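Side-chain contacts in extracellular protein 11-1 (Passalora fulva, PDB 6ZUS), which probably acts as a secreted avirulence effector of a plant-pathogenic fungus, in a family interacting epistatically with plant resistance proteins, and binds zinc: residues 18-21 and 27-30; 103-108 and 127-132. All coordinates share one frame; numbering follows the deposited sequence.

Interaction 1 of 2, residues 18-21 and 27-30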
loop_
_atom_site.group_PDB
_atom_site.type_symbol
_atom_site.label_atom_id
_atom_site.label_comp_id
_atom_site.label_asym_id
_atom_site.label_seq_id
_atom_site.Cartn_x
_atom_site.Cartn_y
_atom_site.Cartn_z
ATOM N N ARG A 18 5.974 -11.867 14.119
ATOM C CA ARG A 18 6.878 -12.018 15.291
ATOM C C ARG A 18 7.965 -13.026 14.918
ATOM O O ARG A 18 7.669 -13.991 14.175
ATOM C CB ARG A 18 6.147 -12.479 16.564
ATOM C CG ARG A 18 4.818 -11.795 16.865
ATOM C CD ARG A 18 4.870 -10.316 17.182
ATOM N NE ARG A 18 3.516 -9.850 17.488
ATOM C CZ ARG A 18 2.968 -8.698 17.065
ATOM N NH1 ARG A 18 3.655 -7.850 16.323
ATOM N NH2 ARG A 18 1.715 -8.405 17.389
ATOM N N ILE A 19 9.169 -12.815 15.447
ATOM C CA ILE A 19 10.323 -13.719 15.243
ATOM C C ILE A 19 10.961 -13.981 16.598
ATOM O O ILE A 19 10.766 -13.221 17.557
ATOM C CB ILE A 19 11.321 -13.122 14.226
ATOM C CG1 ILE A 19 12.021 -11.889 14.811
ATOM C CG2 ILE A 19 10.631 -12.822 12.871
ATOM C CD1 ILE A 19 13.199 -11.414 14.003
ATOM N N PRO A 20 11.759 -15.061 16.714
ATOM C CA PRO A 20 12.489 -15.333 17.960
ATOM C C PRO A 20 13.365 -14.129 18.348
ATOM O O PRO A 20 13.977 -13.508 17.429
ATOM C CB PRO A 20 13.342 -16.543 17.574
ATOM C CG PRO A 20 12.566 -17.234 16.513
ATOM C CD PRO A 20 11.954 -16.108 15.699
ATOM N N GLY A 21 13.394 -13.783 19.642
ATOM C CA GLY A 21 14.158 -12.610 20.136
ATOM C C GLY A 21 15.655 -12.664 19.800
ATOM O O GLY A 21 16.279 -11.603 19.770
ATOM N N PHE A 27 16.952 -11.165 8.763
ATOM C CA PHE A 27 17.096 -12.593 8.346
ATOM C C PHE A 27 15.846 -13.040 7.556
ATOM O O PHE A 27 15.882 -14.080 6.936
ATOM C CB PHE A 27 17.238 -13.537 9.531
ATOM C CG PHE A 27 18.403 -13.286 10.457
ATOM C CD1 PHE A 27 19.532 -12.610 10.018
ATOM C CD2 PHE A 27 18.411 -13.864 11.720
ATOM C CE1 PHE A 27 20.595 -12.384 10.883
ATOM C CE2 PHE A 27 19.478 -13.657 12.585
ATOM C CZ PHE A 27 20.573 -12.921 12.158
ATOM N N TYR A 28 14.727 -12.297 7.624
ATOM C CA TYR A 28 13.389 -12.735 7.139
ATOM C C TYR A 28 12.925 -11.943 5.904
ATOM O O TYR A 28 12.182 -12.497 5.064
ATOM C CB TYR A 28 12.390 -12.639 8.297
ATOM C CG TYR A 28 12.636 -13.673 9.373
ATOM C CD1 TYR A 28 12.100 -14.945 9.271
ATOM C CD2 TYR A 28 13.479 -13.421 10.450
ATOM C CE1 TYR A 28 12.356 -15.919 10.229
ATOM C CE2 TYR A 28 13.748 -14.381 11.408
ATOM C CZ TYR A 28 13.181 -15.646 11.317
ATOM O OH TYR A 28 13.413 -16.616 12.273
ATOM N N CYS A 29 13.237 -10.650 5.857
ATOM C CA CYS A 29 12.808 -9.699 4.798
ATOM C C CYS A 29 14.052 -9.120 4.140
ATOM O O CYS A 29 15.060 -8.902 4.844
ATOM C CB CYS A 29 12.005 -8.508 5.337
ATOM S SG CYS A 29 10.629 -9.054 6.366
ATOM N N SER A 30 13.935 -8.842 2.853
ATOM C CA SER A 30 14.986 -8.190 2.039
ATOM C C SER A 30 14.343 -7.089 1.205
ATOM O O SER A 30 13.122 -7.195 0.897
ATOM C CB SER A 30 15.716 -9.200 1.178
ATOM O OG SER A 30 14.878 -9.826 0.205
#
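Tyr28 presents one face of its phenol ring to Ile19. The methyl CG2 of Ile19 sits over that face in a CH-pi contact, 3.9 Å from the ring centroid and 17° off the normal, displaced toward the rim. It is equally near Tyr28 CD2 and CE2, while Ile19 CD1 lies beyond the rim, 4.0 Å from Tyr28 CE2. With CG anti to the carbonyl carbon (chi1 -70°), the tyrosine reaches across to Pro20, whose CD lies 3.8 Å from Tyr28 OH, beside the hydroxyl and on the same side of the ring plane as Ile19 CG2. The hydroxyl itself is hydrogen-bonded to Asp23. Here the last part of strand 6-20, in the four-stranded antiparallel sheet, meets the disulfide-rich loop that leads to helix 31-40; Ile19 is buried, its backbone bonded to Lys72 and its side chain also touching Cys74 of strand 71-86. Cys29 ties the loop to that same strand through its disulfide with Cys76. Ser30 then serves as N-cap of helix 31-40, its side chain capping a backbone N of the first turn.

Interaction 2 of 2, residues 103-108 and 127-132; sequences PYTERV and YYSRGF
A helix packed against an edge strand of the antiparallel sheet defines this buried contact, in which helix 101-109 meets strand 127-138 largely through a single residue, Thr105. The axes of the two segments approach to 8.2 Å with their directions 135° apart, and the nearest CA atoms, those of Thr105 and Gly131, are separated by 5.8 Å. Thr105 meets three successive strand residues. Its methyl CG2, held anti to the backbone N (chi1 -57° for OG1), fits against Ser129, 3.4 Å from OG and 3.6 Å from CB, and also reaches the carbonyl O of Arg130 at 3.6 Å. The hydroxyl branch instead lies over the backbone of Gly131, with OG1 3.6 Å from CA, an approach made possible by the lack of a side chain there. No hydrogen bond crosses the interface, and both hydroxyls are satisfied by other partners: Thr105 OG1 bonds to Val101 O one turn back in its own helix, and Ser129 OG to Arg111 O. Trp113, in the loop after the helix, bonds to both segments: its backbone N to Glu106 OE2 and NE1 to Gly131 O. Beneath the helix, Thr105 also touches Leu11 of strand 6-20 and Tyr104 rests on Ala82 and Val85 of strand 71-86, while Tyr128 and Arg130 pair through their backbones with Val14 and Lys12 of strand 6-20.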
loop_
_atom_site.group_PDB
_atom_site.type_symbol
_atom_site.label_atom_id
_atom_site.label_comp_id
_atom_site.label_asym_id
_atom_site.label_seq_id
_atom_site.Cartn_x
_atom_site.Cartn_y
_atom_site.Cartn_z
ATOM N N PRO A 103 -11.300 0.889 -1.173
ATOM C CA PRO A 103 -11.534 -0.180 -2.152
ATOM C C PRO A 103 -10.413 -0.217 -3.197
ATOM O O PRO A 103 -10.027 -1.336 -3.580
ATOM C CB PRO A 103 -12.932 0.115 -2.756
ATOM C CG PRO A 103 -13.195 1.550 -2.422
ATOM C CD PRO A 103 -12.450 1.825 -1.121
ATOM N N TYR A 104 -9.975 0.957 -3.681
ATOM C CA TYR A 104 -8.884 1.042 -4.688
ATOM C C TYR A 104 -7.642 0.319 -4.139
ATOM O O TYR A 104 -7.065 -0.532 -4.818
ATOM C CB TYR A 104 -8.584 2.489 -5.065
ATOM C CG TYR A 104 -7.309 2.659 -5.843
ATOM C CD1 TYR A 104 -7.209 2.376 -7.204
ATOM C CD2 TYR A 104 -6.169 3.135 -5.224
ATOM C CE1 TYR A 104 -6.015 2.505 -7.903
ATOM C CE2 TYR A 104 -4.967 3.269 -5.900
ATOM C CZ TYR A 104 -4.878 2.959 -7.242
ATOM O OH TYR A 104 -3.659 3.103 -7.835
ATOM N N THR A 105 -7.189 0.679 -2.931
ATOM C CA THR A 105 -5.977 0.087 -2.303
ATOM C C THR A 105 -6.145 -1.425 -2.200
ATOM O O THR A 105 -5.229 -2.205 -2.556
ATOM C CB THR A 105 -5.679 0.721 -0.933
ATOM O OG1 THR A 105 -5.537 2.133 -1.124
ATOM C CG2 THR A 105 -4.456 0.053 -0.331
ATOM N N GLU A 106 -7.303 -1.873 -1.737
ATOM C CA GLU A 106 -7.546 -3.333 -1.565
ATOM C C GLU A 106 -7.498 -4.068 -2.911
ATOM O O GLU A 106 -6.902 -5.169 -2.937
ATOM C CB GLU A 106 -8.845 -3.557 -0.804
ATOM C CG GLU A 106 -8.727 -3.118 0.614
ATOM C CD GLU A 106 -9.978 -3.371 1.444
ATOM O OE1 GLU A 106 -11.039 -3.629 0.794
ATOM O OE2 GLU A 106 -9.894 -3.394 2.722
ATOM N N ARG A 107 -8.003 -3.462 -4.004
ATOM C CA ARG A 107 -7.899 -4.075 -5.368
ATOM C C ARG A 107 -6.445 -4.125 -5.852
ATOM O O ARG A 107 -6.023 -5.158 -6.381
ATOM C CB ARG A 107 -8.790 -3.362 -6.388
ATOM C CG ARG A 107 -10.281 -3.543 -6.086
ATOM C CD ARG A 107 -11.129 -3.171 -7.295
ATOM N NE ARG A 107 -10.821 -1.829 -7.794
ATOM C CZ ARG A 107 -11.380 -0.707 -7.358
ATOM N NH1 ARG A 107 -12.365 -0.751 -6.485
ATOM N NH2 ARG A 107 -11.006 0.460 -7.865
ATOM N N VAL A 108 -5.695 -3.053 -5.661
ATOM C CA VAL A 108 -4.334 -2.904 -6.233
ATOM C C VAL A 108 -3.321 -3.723 -5.411
ATOM O O VAL A 108 -2.433 -4.342 -6.037
ATOM C CB VAL A 108 -3.997 -1.400 -6.316
ATOM C CG1 VAL A 108 -2.516 -1.147 -6.509
ATOM C CG2 VAL A 108 -4.842 -0.760 -7.418
ATOM N N TYR A 127 -0.857 -9.457 7.182
ATOM C CA TYR A 127 -0.657 -8.755 5.901
ATOM C C TYR A 127 -1.752 -7.735 5.760
ATOM O O TYR A 127 -2.953 -8.120 5.919
ATOM C CB TYR A 127 -0.741 -9.717 4.738
ATOM C CG TYR A 127 0.381 -10.715 4.686
ATOM C CD1 TYR A 127 0.300 -11.898 5.379
ATOM C CD2 TYR A 127 1.510 -10.477 3.916
ATOM C CE1 TYR A 127 1.300 -12.843 5.308
ATOM C CE2 TYR A 127 2.509 -11.415 3.828
ATOM C CZ TYR A 127 2.410 -12.606 4.525
ATOM O OH TYR A 127 3.442 -13.504 4.398
ATOM N N TYR A 128 -1.390 -6.494 5.398
ATOM C CA TYR A 128 -2.402 -5.416 5.265
ATOM C C TYR A 128 -1.817 -4.305 4.391
ATOM O O TYR A 128 -0.607 -4.336 4.010
ATOM C CB TYR A 128 -2.917 -4.933 6.626
ATOM C CG TYR A 128 -1.882 -4.452 7.634
ATOM C CD1 TYR A 128 -1.192 -5.371 8.411
ATOM C CD2 TYR A 128 -1.560 -3.098 7.819
ATOM C CE1 TYR A 128 -0.231 -4.978 9.330
ATOM C CE2 TYR A 128 -0.576 -2.690 8.726
ATOM C CZ TYR A 128 0.069 -3.634 9.511
ATOM O OH TYR A 128 0.980 -3.251 10.449
ATOM N N SER A 129 -2.704 -3.368 4.106
ATOM C CA SER A 129 -2.413 -2.240 3.196
ATOM C C SER A 129 -2.748 -0.915 3.877
ATOM O O SER A 129 -3.594 -0.856 4.800
ATOM C CB SER A 129 -3.156 -2.400 1.885
ATOM O OG SER A 129 -4.541 -2.307 2.080
ATOM N N ARG A 130 -2.044 0.111 3.428
ATOM C CA ARG A 130 -2.288 1.538 3.724
ATOM C C ARG A 130 -2.513 2.240 2.380
ATOM O O ARG A 130 -1.857 1.888 1.345
ATOM C CB ARG A 130 -1.125 2.201 4.452
ATOM C CG ARG A 130 -0.629 1.433 5.666
ATOM C CD ARG A 130 -1.706 1.477 6.744
ATOM N NE ARG A 130 -1.090 1.183 8.020
ATOM C CZ ARG A 130 -1.651 1.405 9.211
ATOM N NH1 ARG A 130 -2.871 1.904 9.285
ATOM N NH2 ARG A 130 -0.978 1.138 10.310
ATOM N N GLY A 131 -3.400 3.204 2.401
ATOM C CA GLY A 131 -3.578 4.083 1.224
ATOM C C GLY A 131 -4.183 5.378 1.698
ATOM O O GLY A 131 -5.188 5.336 2.450
ATOM N N PHE A 132 -3.597 6.492 1.296
ATOM C CA PHE A 132 -4.184 7.817 1.597
ATOM C C PHE A 132 -3.852 8.782 0.451
ATOM O O PHE A 132 -2.849 8.632 -0.253
ATOM C CB PHE A 132 -3.712 8.266 2.992
ATOM C CG PHE A 132 -2.225 8.461 3.112
ATOM C CD1 PHE A 132 -1.643 9.675 2.753
ATOM C CD2 PHE A 132 -1.412 7.469 3.663
ATOM C CE1 PHE A 132 -0.270 9.855 2.870
ATOM C CE2 PHE A 132 -0.049 7.669 3.802
ATOM C CZ PHE A 132 0.518 8.855 3.400
#

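The two interactions share the four-stranded antiparallel sheet, in which strands 6-20 and 127-138 are neighbours, yet they lie far apart along it. Their centres are about 24 Å from each other, with nearest atoms about 8 Å apart and no direct touch. Interaction 1 comes first in the chain, its centre about 21 Å from the chain centre, where the last part of the first strand meets the loop before helix 31-40. Interaction 2 follows, its centre about 5 Å from the chain centre, joining helix 101-109 to the last strand. One contact thus closes the distal end of the sheet onto the disulfide-bonded loop while the other packs a helix on its middle, so that the same sheet is held at two separate places.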